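Side-chain contacts in insecticidal Delta-Endotoxin Cry8Ea1 (Bacillus Thuringiensis, PDB 3EB7), which is an insecticidal crystal toxin of the three-domain family, toxic to beetle larvae that live underground, and probably acts by forming pores in gut-cell membranes: residues V39-G44 and E74-G79; M219-M224 and T234-T239; K299-H304 and P428-T433. One frame throughout, in Å; residues are numbered along the deposited sequence.

Contact 1 of 3, residues V39-G44 and E74-G79; sequences VLWPGG and ELEGLG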
loop_
_atom_site.group_PDB
_atom_site.type_symbol
_atom_site.label_atom_id
_atom_site.label_comp_id
_atom_site.label_asym_id
_atom_site.label_seq_id
_atom_site.Cartn_x
_atom_site.Cartn_y
_atom_site.Cartn_z
ATOM N N VAL A 39 8.352 10.187 -15.952
ATOM C CA VAL A 39 7.974 10.571 -14.604
ATOM C C VAL A 39 9.246 10.941 -13.821
ATOM O O VAL A 39 9.307 12.007 -13.185
ATOM C CB VAL A 39 7.143 9.453 -13.915
ATOM C CG1 VAL A 39 6.759 9.819 -12.449
ATOM C CG2 VAL A 39 5.892 9.167 -14.716
ATOM N N LEU A 40 10.277 10.103 -13.918
ATOM C CA LEU A 40 11.483 10.276 -13.117
ATOM C C LEU A 40 12.483 11.290 -13.675
ATOM O O LEU A 40 13.258 11.885 -12.940
ATOM C CB LEU A 40 12.129 8.909 -12.823
ATOM C CG LEU A 40 11.327 8.000 -11.860
ATOM C CD1 LEU A 40 11.893 6.590 -11.803
ATOM C CD2 LEU A 40 11.254 8.604 -10.461
ATOM N N TRP A 41 12.447 11.502 -14.980
ATOM C CA TRP A 41 13.318 12.493 -15.603
ATOM C C TRP A 41 12.493 13.379 -16.536
ATOM O O TRP A 41 12.572 13.233 -17.758
ATOM C CB TRP A 41 14.496 11.824 -16.319
ATOM C CG TRP A 41 15.444 11.167 -15.360
ATOM C CD1 TRP A 41 16.420 11.780 -14.597
ATOM C CD2 TRP A 41 15.485 9.778 -15.010
ATOM N NE1 TRP A 41 17.060 10.850 -13.815
ATOM C CE2 TRP A 41 16.512 9.618 -14.049
ATOM C CE3 TRP A 41 14.771 8.645 -15.435
ATOM C CZ2 TRP A 41 16.852 8.357 -13.510
ATOM C CZ3 TRP A 41 15.095 7.404 -14.894
ATOM C CH2 TRP A 41 16.137 7.267 -13.946
ATOM N N PRO A 42 11.678 14.287 -15.952
ATOM C CA PRO A 42 10.874 15.183 -16.785
ATOM C C PRO A 42 11.697 16.298 -17.461
ATOM O O PRO A 42 11.215 16.918 -18.423
ATOM C CB PRO A 42 9.839 15.759 -15.816
ATOM C CG PRO A 42 10.142 15.143 -14.429
ATOM C CD PRO A 42 11.491 14.543 -14.501
ATOM N N GLY A 43 12.938 16.512 -17.016
ATOM C CA GLY A 43 13.810 17.529 -17.619
ATOM C C GLY A 43 13.671 18.923 -17.013
ATOM O O GLY A 43 12.602 19.294 -16.533
ATOM N N GLY A 44 14.770 19.685 -17.022
ATOM C CA GLY A 44 14.809 21.055 -16.493
ATOM C C GLY A 44 14.781 21.212 -14.978
ATOM O O GLY A 44 14.808 22.353 -14.465
ATOM N N GLU A 74 24.706 11.946 -9.778
ATOM C CA GLU A 74 24.600 10.531 -10.135
ATOM C C GLU A 74 23.238 10.150 -10.684
ATOM O O GLU A 74 23.159 9.379 -11.634
ATOM C CB GLU A 74 24.921 9.669 -8.916
ATOM C CG GLU A 74 26.353 9.869 -8.428
ATOM C CD GLU A 74 26.692 9.031 -7.201
ATOM O OE1 GLU A 74 27.867 8.698 -7.039
ATOM O OE2 GLU A 74 25.808 8.707 -6.385
ATOM N N LEU A 75 22.170 10.670 -10.083
ATOM C CA LEU A 75 20.809 10.385 -10.569
ATOM C C LEU A 75 20.492 11.057 -11.906
ATOM O O LEU A 75 19.721 10.520 -12.712
ATOM C CB LEU A 75 19.745 10.722 -9.512
ATOM C CG LEU A 75 19.767 9.752 -8.316
ATOM C CD1 LEU A 75 19.190 10.374 -7.050
ATOM C CD2 LEU A 75 19.075 8.440 -8.615
ATOM N N GLU A 76 21.091 12.222 -12.153
ATOM C CA GLU A 76 20.853 12.907 -13.419
ATOM C C GLU A 76 21.550 12.171 -14.541
ATOM O O GLU A 76 20.919 11.912 -15.560
ATOM C CB GLU A 76 21.231 14.395 -13.381
ATOM C CG GLU A 76 20.973 15.163 -14.739
ATOM C CD GLU A 76 19.475 15.316 -15.063
ATOM O OE1 GLU A 76 18.635 15.329 -14.118
ATOM O OE2 GLU A 76 19.141 15.445 -16.258
ATOM N N GLY A 77 22.822 11.790 -14.324
ATOM C CA GLY A 77 23.581 10.927 -15.247
ATOM C C GLY A 77 22.997 9.543 -15.529
ATOM O O GLY A 77 23.183 8.980 -16.624
ATOM N N LEU A 78 22.316 8.963 -14.544
ATOM C CA LEU A 78 21.622 7.681 -14.702
ATOM C C LEU A 78 20.420 7.877 -15.625
ATOM O O LEU A 78 20.050 6.989 -16.390
ATOM C CB LEU A 78 21.151 7.211 -13.328
ATOM C CG LEU A 78 20.722 5.782 -12.995
ATOM C CD1 LEU A 78 21.852 4.754 -13.095
ATOM C CD2 LEU A 78 20.136 5.767 -11.552
ATOM N N GLY A 79 19.806 9.053 -15.527
ATOM C CA GLY A 79 18.723 9.437 -16.394
ATOM C C GLY A 79 19.133 9.564 -17.836
ATOM O O GLY A 79 18.432 9.079 -18.711
#
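Trp41 lays its indole directly on the backbone of helix 65-93 at Gly79. Gly79 CA sits over one face of the ring, 3.2 Å from CE2 of Trp41, and makes a CH-pi contact with the five-membered ring, 17° off its normal. Glycine suits the place because, with no side chain, it lets the indole come down onto the backbone itself. With CG turned opposite the carbonyl carbon (chi1 -67°), the ring of Trp41 reaches across to the helix, and NE1 donates a hydrogen bond to Leu75 O, 2.9 Å away. The bond is bent, with 143° at the hydrogen, and the donor lies above the carbonyl plane, not on a lone pair. Leu75 O thus serves two donors, because Gly79 N holds it from the opposite face in the usual helical bond of 3.2 Å. A tryptophan fits here because one flat group offers both a donor and a broad apolar surface; Leu40 CB lies against the other face, toward its rim.

Packing is looser to one side of this grip. Leu78 CB is 4.5 Å from Trp41 CZ2, while Leu78 is mainly engaged with helix 99-119. On the solvent side, Glu76 OE1 comes only to 4.2 Å from Trp41 CD1, near the ring plane, and the chain runs on from Trp41 into the exposed Pro42, Gly43 and Gly44. Trp48, Tyr82 and Leu142 also meet the indole. Trp41 therefore anchors the break between helices 26-40 and 47-59 against a neighbouring long helix, an arrangement belonging to the alpha-helical bundle of the N-terminal domain in three-domain Cry toxins.

Contact 2 of 3, residues M219-M224 and T234-T239; sequences MTLFPM and TKAQLT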
loop_
_atom_site.group_PDB
_atom_site.type_symbol
_atom_site.label_atom_id
_atom_site.label_comp_id
_atom_site.label_asym_id
_atom_site.label_seq_id
_atom_site.Cartn_x
_atom_site.Cartn_y
_atom_site.Cartn_z
ATOM N N MET A 219 8.190 -1.354 -2.757
ATOM C CA MET A 219 9.006 -2.450 -2.272
ATOM C C MET A 219 8.190 -3.754 -2.256
ATOM O O MET A 219 8.701 -4.810 -2.602
ATOM C CB MET A 219 9.579 -2.059 -0.893
ATOM C CG MET A 219 10.375 -3.144 -0.181
ATOM S SD MET A 219 9.318 -4.133 0.918
ATOM C CE MET A 219 8.362 -2.915 1.778
ATOM N N THR A 220 6.911 -3.670 -1.882
ATOM C CA THR A 220 6.004 -4.830 -1.843
ATOM C C THR A 220 5.981 -5.558 -3.200
ATOM O O THR A 220 5.801 -6.782 -3.254
ATOM C CB THR A 220 4.543 -4.413 -1.414
ATOM O OG1 THR A 220 4.590 -3.738 -0.167
ATOM C CG2 THR A 220 3.631 -5.617 -1.243
ATOM N N LEU A 221 6.187 -4.815 -4.289
ATOM C CA LEU A 221 6.077 -5.394 -5.628
ATOM C C LEU A 221 7.384 -6.062 -6.106
ATOM O O LEU A 221 7.380 -6.805 -7.106
ATOM C CB LEU A 221 5.590 -4.333 -6.627
ATOM C CG LEU A 221 4.301 -3.567 -6.258
ATOM C CD1 LEU A 221 4.042 -2.480 -7.261
ATOM C CD2 LEU A 221 3.107 -4.523 -6.257
ATOM N N PHE A 222 8.491 -5.801 -5.383
ATOM C CA PHE A 222 9.830 -6.301 -5.771
ATOM C C PHE A 222 9.891 -7.803 -6.106
ATOM O O PHE A 222 10.582 -8.182 -7.054
ATOM C CB PHE A 222 10.900 -5.964 -4.715
ATOM C CG PHE A 222 11.281 -4.494 -4.655
ATOM C CD1 PHE A 222 12.108 -4.029 -3.627
ATOM C CD2 PHE A 222 10.827 -3.575 -5.631
ATOM C CE1 PHE A 222 12.475 -2.711 -3.546
ATOM C CE2 PHE A 222 11.212 -2.237 -5.562
ATOM C CZ PHE A 222 12.019 -1.802 -4.509
ATOM N N PRO A 223 9.209 -8.666 -5.307
ATOM C CA PRO A 223 9.269 -10.120 -5.615
ATOM C C PRO A 223 8.676 -10.506 -6.956
ATOM O O PRO A 223 9.056 -11.538 -7.539
ATOM C CB PRO A 223 8.435 -10.758 -4.479
ATOM C CG PRO A 223 8.448 -9.711 -3.365
ATOM C CD PRO A 223 8.429 -8.398 -4.076
ATOM N N MET A 224 7.735 -9.715 -7.452
ATOM C CA MET A 224 7.088 -10.049 -8.716
ATOM C C MET A 224 7.942 -9.636 -9.920
ATOM O O MET A 224 7.525 -9.836 -11.080
ATOM C CB MET A 224 5.674 -9.492 -8.803
ATOM C CG MET A 224 4.613 -10.255 -7.989
ATOM S SD MET A 224 4.864 -10.077 -6.195
ATOM C CE MET A 224 3.984 -8.548 -5.850
ATOM N N THR A 234 0.573 -11.094 -13.439
ATOM C CA THR A 234 0.197 -11.293 -12.028
ATOM C C THR A 234 -0.696 -10.175 -11.463
ATOM O O THR A 234 -0.392 -9.001 -11.640
ATOM C CB THR A 234 1.476 -11.384 -11.152
ATOM O OG1 THR A 234 2.260 -12.480 -11.619
ATOM C CG2 THR A 234 1.151 -11.583 -9.650
ATOM N N LYS A 235 -1.772 -10.557 -10.757
ATOM C CA LYS A 235 -2.650 -9.606 -10.063
ATOM C C LYS A 235 -2.272 -9.448 -8.585
ATOM O O LYS A 235 -2.709 -10.251 -7.759
ATOM C CB LYS A 235 -4.130 -10.036 -10.154
ATOM C CG LYS A 235 -4.777 -10.054 -11.547
ATOM C CD LYS A 235 -4.632 -8.722 -12.343
ATOM C CE LYS A 235 -5.338 -7.546 -11.671
ATOM N NZ LYS A 235 -6.546 -7.105 -12.419
ATOM N N ALA A 236 -1.492 -8.414 -8.254
ATOM C CA ALA A 236 -1.153 -8.096 -6.848
ATOM C C ALA A 236 -2.157 -7.132 -6.157
ATOM O O ALA A 236 -2.740 -6.283 -6.791
ATOM C CB ALA A 236 0.299 -7.550 -6.719
ATOM N N GLN A 237 -2.320 -7.284 -4.844
ATOM C CA GLN A 237 -3.226 -6.448 -4.056
ATOM C C GLN A 237 -2.487 -5.880 -2.861
ATOM O O GLN A 237 -1.834 -6.619 -2.128
ATOM C CB GLN A 237 -4.392 -7.299 -3.519
ATOM C CG GLN A 237 -5.011 -8.203 -4.551
ATOM C CD GLN A 237 -6.376 -8.677 -4.163
ATOM O OE1 GLN A 237 -7.297 -7.878 -3.998
ATOM N NE2 GLN A 237 -6.524 -9.977 -4.001
ATOM N N LEU A 238 -2.644 -4.581 -2.618
ATOM C CA LEU A 238 -2.123 -3.952 -1.384
ATOM C C LEU A 238 -3.283 -3.769 -0.443
ATOM O O LEU A 238 -4.167 -2.974 -0.729
ATOM C CB LEU A 238 -1.470 -2.594 -1.684
ATOM C CG LEU A 238 -0.350 -2.577 -2.723
ATOM C CD1 LEU A 238 0.161 -1.158 -2.957
ATOM C CD2 LEU A 238 0.785 -3.446 -2.264
ATOM N N THR A 239 -3.265 -4.483 0.694
ATOM C CA THR A 239 -4.418 -4.517 1.594
ATOM C C THR A 239 -4.314 -3.636 2.807
ATOM O O THR A 239 -5.300 -3.451 3.509
ATOM C CB THR A 239 -4.793 -5.952 2.064
ATOM O OG1 THR A 239 -3.704 -6.526 2.813
ATOM C CG2 THR A 239 -5.260 -6.855 0.860
#
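In Thr220 a chi1 of -56° divides the branches: CG2 lies opposite the backbone N and reaches Leu238, while OG1 stays beside that N and bonds to Leu216 O one helical turn back. Met224 is bent at both chi2 (68°) and chi3 (86°), which curls its end round to place CE 3.9 Å from Ala236 CB. Flexible and unbranched, methionine can fold in this way to meet a small partner.

The contact is wholly apolar, made by carbon atoms, mostly methyl groups. Thr220 CG2 touches Leu238 CD2 at 3.7 Å, and the two side chains pass each other in opposite directions. The methyl of Ala236 is shared: besides Met224 CE, its CB meets Leu221 CD2 at 4.2 Å. At the other end Met224 CG rests 4.1 Å from CG2 of Thr234, the side chains crossing at about a right angle. Both threonines suit buried places at this seam because each offers a methyl across it while its hydroxyl is satisfied on its own side, that of Thr234 by Met232 O.

Helix 2-20 adds Leu18, which touches both Leu221 and Ala236, and Ile17, which touches Leu221. Thr234 opens the short strand 234-235, which pairs in parallel with strand 448-452, whose Gln450 packs on Met224 and Ala236, so the end of helix 198-220 lies against chain that is hydrogen-bonded into the following beta sheets.

Contact 3 of 3, residues K299-H304 and P428-T433; sequences KKWIGH and PVFSWT. With SO4 (sulfate ion), chain E.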
loop_
_atom_site.group_PDB
_atom_site.type_symbol
_atom_site.label_atom_id
_atom_site.label_comp_id
_atom_site.label_asym_id
_atom_site.label_seq_id
_atom_site.Cartn_x
_atom_site.Cartn_y
_atom_site.Cartn_z
ATOM N N LYS A 299 -22.499 24.084 13.437
ATOM C CA LYS A 299 -23.124 22.765 13.512
ATOM C C LYS A 299 -22.118 21.737 13.012
ATOM O O LYS A 299 -21.673 21.783 11.854
ATOM C CB LYS A 299 -24.380 22.694 12.683
ATOM C CG LYS A 299 -25.542 23.397 13.236
ATOM C CD LYS A 299 -26.574 23.463 12.117
ATOM C CE LYS A 299 -27.941 23.638 12.646
ATOM N NZ LYS A 299 -28.768 24.200 11.529
ATOM N N LYS A 300 -21.760 20.805 13.892
ATOM C CA LYS A 300 -20.583 19.984 13.658
ATOM C C LYS A 300 -20.825 18.513 13.977
ATOM O O LYS A 300 -21.741 18.168 14.686
ATOM C CB LYS A 300 -19.379 20.538 14.443
ATOM C CG LYS A 300 -19.584 20.628 15.933
ATOM C CD LYS A 300 -18.245 20.948 16.637
ATOM C CE LYS A 300 -18.406 21.553 18.053
ATOM N NZ LYS A 300 -18.914 20.529 18.975
ATOM N N TRP A 301 -19.970 17.671 13.423
ATOM C CA TRP A 301 -19.951 16.230 13.611
ATOM C C TRP A 301 -19.456 15.965 15.041
ATOM O O TRP A 301 -18.245 16.200 15.361
ATOM C CB TRP A 301 -18.957 15.689 12.573
ATOM C CG TRP A 301 -18.712 14.176 12.474
ATOM C CD1 TRP A 301 -18.657 13.242 13.501
ATOM C CD2 TRP A 301 -18.417 13.451 11.263
ATOM N NE1 TRP A 301 -18.374 11.984 12.975
ATOM C CE2 TRP A 301 -18.205 12.090 11.618
ATOM C CE3 TRP A 301 -18.303 13.824 9.916
ATOM C CZ2 TRP A 301 -17.923 11.104 10.666
ATOM C CZ3 TRP A 301 -18.026 12.838 8.968
ATOM C CH2 TRP A 301 -17.835 11.487 9.358
ATOM N N ILE A 302 -20.386 15.541 15.903
ATOM C CA ILE A 302 -20.082 15.206 17.309
ATOM C C ILE A 302 -20.051 13.692 17.628
ATOM O O ILE A 302 -19.721 13.302 18.747
ATOM C CB ILE A 302 -21.035 15.901 18.343
ATOM C CG1 ILE A 302 -22.488 15.430 18.154
ATOM C CG2 ILE A 302 -20.907 17.396 18.291
ATOM C CD1 ILE A 302 -23.476 15.894 19.274
ATOM N N GLY A 303 -20.394 12.854 16.658
ATOM C CA GLY A 303 -20.360 11.402 16.828
ATOM C C GLY A 303 -20.846 10.749 15.556
ATOM O O GLY A 303 -21.419 11.424 14.691
ATOM N N HIS A 304 -20.592 9.453 15.404
ATOM C CA HIS A 304 -21.065 8.693 14.245
ATOM C C HIS A 304 -21.194 7.224 14.564
ATOM O O HIS A 304 -20.643 6.712 15.537
ATOM C CB HIS A 304 -20.174 8.898 13.003
ATOM C CG HIS A 304 -18.782 8.358 13.132
ATOM N ND1 HIS A 304 -17.746 9.088 13.678
ATOM C CD2 HIS A 304 -18.245 7.175 12.745
ATOM C CE1 HIS A 304 -16.640 8.366 13.654
ATOM N NE2 HIS A 304 -16.905 7.212 13.066
ATOM N N PRO A 428 -12.534 13.793 13.554
ATOM C CA PRO A 428 -12.491 12.509 12.830
ATOM C C PRO A 428 -11.183 12.239 12.078
ATOM O O PRO A 428 -10.446 13.170 11.719
ATOM C CB PRO A 428 -13.675 12.607 11.847
ATOM C CG PRO A 428 -14.008 14.109 11.708
ATOM C CD PRO A 428 -13.259 14.858 12.805
ATOM N N VAL A 429 -10.877 10.958 11.876
ATOM C CA VAL A 429 -9.759 10.557 11.023
ATOM C C VAL A 429 -10.357 9.618 9.980
ATOM O O VAL A 429 -11.192 8.773 10.304
ATOM C CB VAL A 429 -8.605 9.874 11.865
ATOM C CG1 VAL A 429 -7.589 9.175 11.002
ATOM C CG2 VAL A 429 -7.896 10.902 12.721
ATOM N N PHE A 430 -9.974 9.797 8.722
ATOM C CA PHE A 430 -10.410 8.892 7.643
ATOM C C PHE A 430 -9.302 7.882 7.354
ATOM O O PHE A 430 -8.128 8.246 7.296
ATOM C CB PHE A 430 -10.737 9.688 6.375
ATOM C CG PHE A 430 -11.989 10.566 6.453
ATOM C CD1 PHE A 430 -12.293 11.443 5.399
ATOM C CD2 PHE A 430 -12.860 10.534 7.536
ATOM C CE1 PHE A 430 -13.463 12.262 5.436
ATOM C CE2 PHE A 430 -14.035 11.364 7.574
ATOM C CZ PHE A 430 -14.337 12.191 6.547
ATOM N N SER A 431 -9.667 6.615 7.221
ATOM C CA SER A 431 -8.759 5.580 6.711
ATOM C C SER A 431 -9.182 5.098 5.332
ATOM O O SER A 431 -10.340 5.182 4.948
ATOM C CB SER A 431 -8.633 4.385 7.681
ATOM O OG SER A 431 -9.791 3.574 7.639
ATOM N N TRP A 432 -8.219 4.587 4.591
ATOM C CA TRP A 432 -8.405 4.309 3.179
ATOM C C TRP A 432 -7.717 3.029 2.770
ATOM O O TRP A 432 -6.645 2.737 3.283
ATOM C CB TRP A 432 -7.805 5.462 2.350
ATOM C CG TRP A 432 -8.315 6.805 2.726
ATOM C CD1 TRP A 432 -8.000 7.538 3.851
ATOM C CD2 TRP A 432 -9.198 7.609 1.961
ATOM N NE1 TRP A 432 -8.664 8.738 3.818
ATOM C CE2 TRP A 432 -9.403 8.796 2.666
ATOM C CE3 TRP A 432 -9.844 7.433 0.738
ATOM C CZ2 TRP A 432 -10.241 9.810 2.187
ATOM C CZ3 TRP A 432 -10.664 8.437 0.263
ATOM C CH2 TRP A 432 -10.858 9.604 0.985
ATOM N N THR A 433 -8.294 2.334 1.784
ATOM C CA THR A 433 -7.686 1.147 1.200
ATOM C C THR A 433 -7.306 1.425 -0.233
ATOM O O THR A 433 -7.913 2.272 -0.877
ATOM C CB THR A 433 -8.587 -0.118 1.291
ATOM O OG1 THR A 433 -9.868 0.149 0.721
ATOM C CG2 THR A 433 -8.766 -0.571 2.771
HETATM S S SO4 E . -31.144 26.170 13.327
HETATM O O1 SO4 E . -32.017 27.161 13.947
HETATM O O2 SO4 E . -31.958 25.147 12.670
HETATM O O3 SO4 E . -30.306 26.903 12.367
HETATM O O4 SO4 E . -30.282 25.497 14.304
#
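Trp301 meets Phe430 and Pro428 with two parts of its indole. Its outer corner, CH2, comes 4.2 Å from CE2 of Phe430 and lies near the plane of the phenyl ring; a flat, apolar phenylalanine suits the place because its ring edge can reach the corner of the indole. Over one face of the same indole stands Pro428 CG, 4.5 Å from Trp301 CD2. Proline suits the place: its compact ring turns carbon toward the indole and its backbone N carries no hydrogen.

What places Trp301 is partly its torsion: with CG turned opposite the backbone N (chi1 -179°), the indole projects from its strand toward 428-433. Its rotation is further fixed by NE1, which donates to His304 ND1 at 3.0 Å (151°). The acceptor lies in the indole plane, whereas the donor is tilted by about 32° from the imidazole plane. Val419 O can only accept, so His304 NE2 probably carries the imidazole proton, and ND1 is left as an acceptor for Trp301. A classic beta bulge, Ile302 and Gly303 facing Tyr286, separates the two residues and lets both Trp301 and His304 point to the same side of the strand. Strands 296-310 and 427-434 belong to different antiparallel sheets, packed against each other in the manner of the beta-prism domain II of three-domain Cry toxins.

Farther out, Phe421 stacks on Trp301, Leu283 and Ile285 touch it, and Leu416 and Ile247 pack against Phe430. Lys300 forms a salt bridge with Asp426, close before Pro428. At the far end of the segment, the extended Lys299 reaches a sulfate, probably from the crystallisation liquor, by a weak bond, 3.2 Å from its NZ to O3.

How the contacts relate
Along the chain from the N terminus the three contacts follow in series; none nests in or crosses another. Contact 1 closes a loop of 29 residues, mostly helical, within the N-terminal bundle. Contact 2 closes the shortest loop, nine residues without helix or strand, where the end of helix 198-220 meets the chain that includes strand 234-235, which pairs with strand 448-452. Contact 3 spans 123 residues, rich in strand, and joins two sheets of the beta prism. Contacts 1 and 3 lie far apart, with centres about 41 Å from each other. Segment 234-239 leads toward strand 241-243, the sheet neighbour of strand 427-434, and contacts 2 and 3 come within about 5 Å at their nearest atoms without touching.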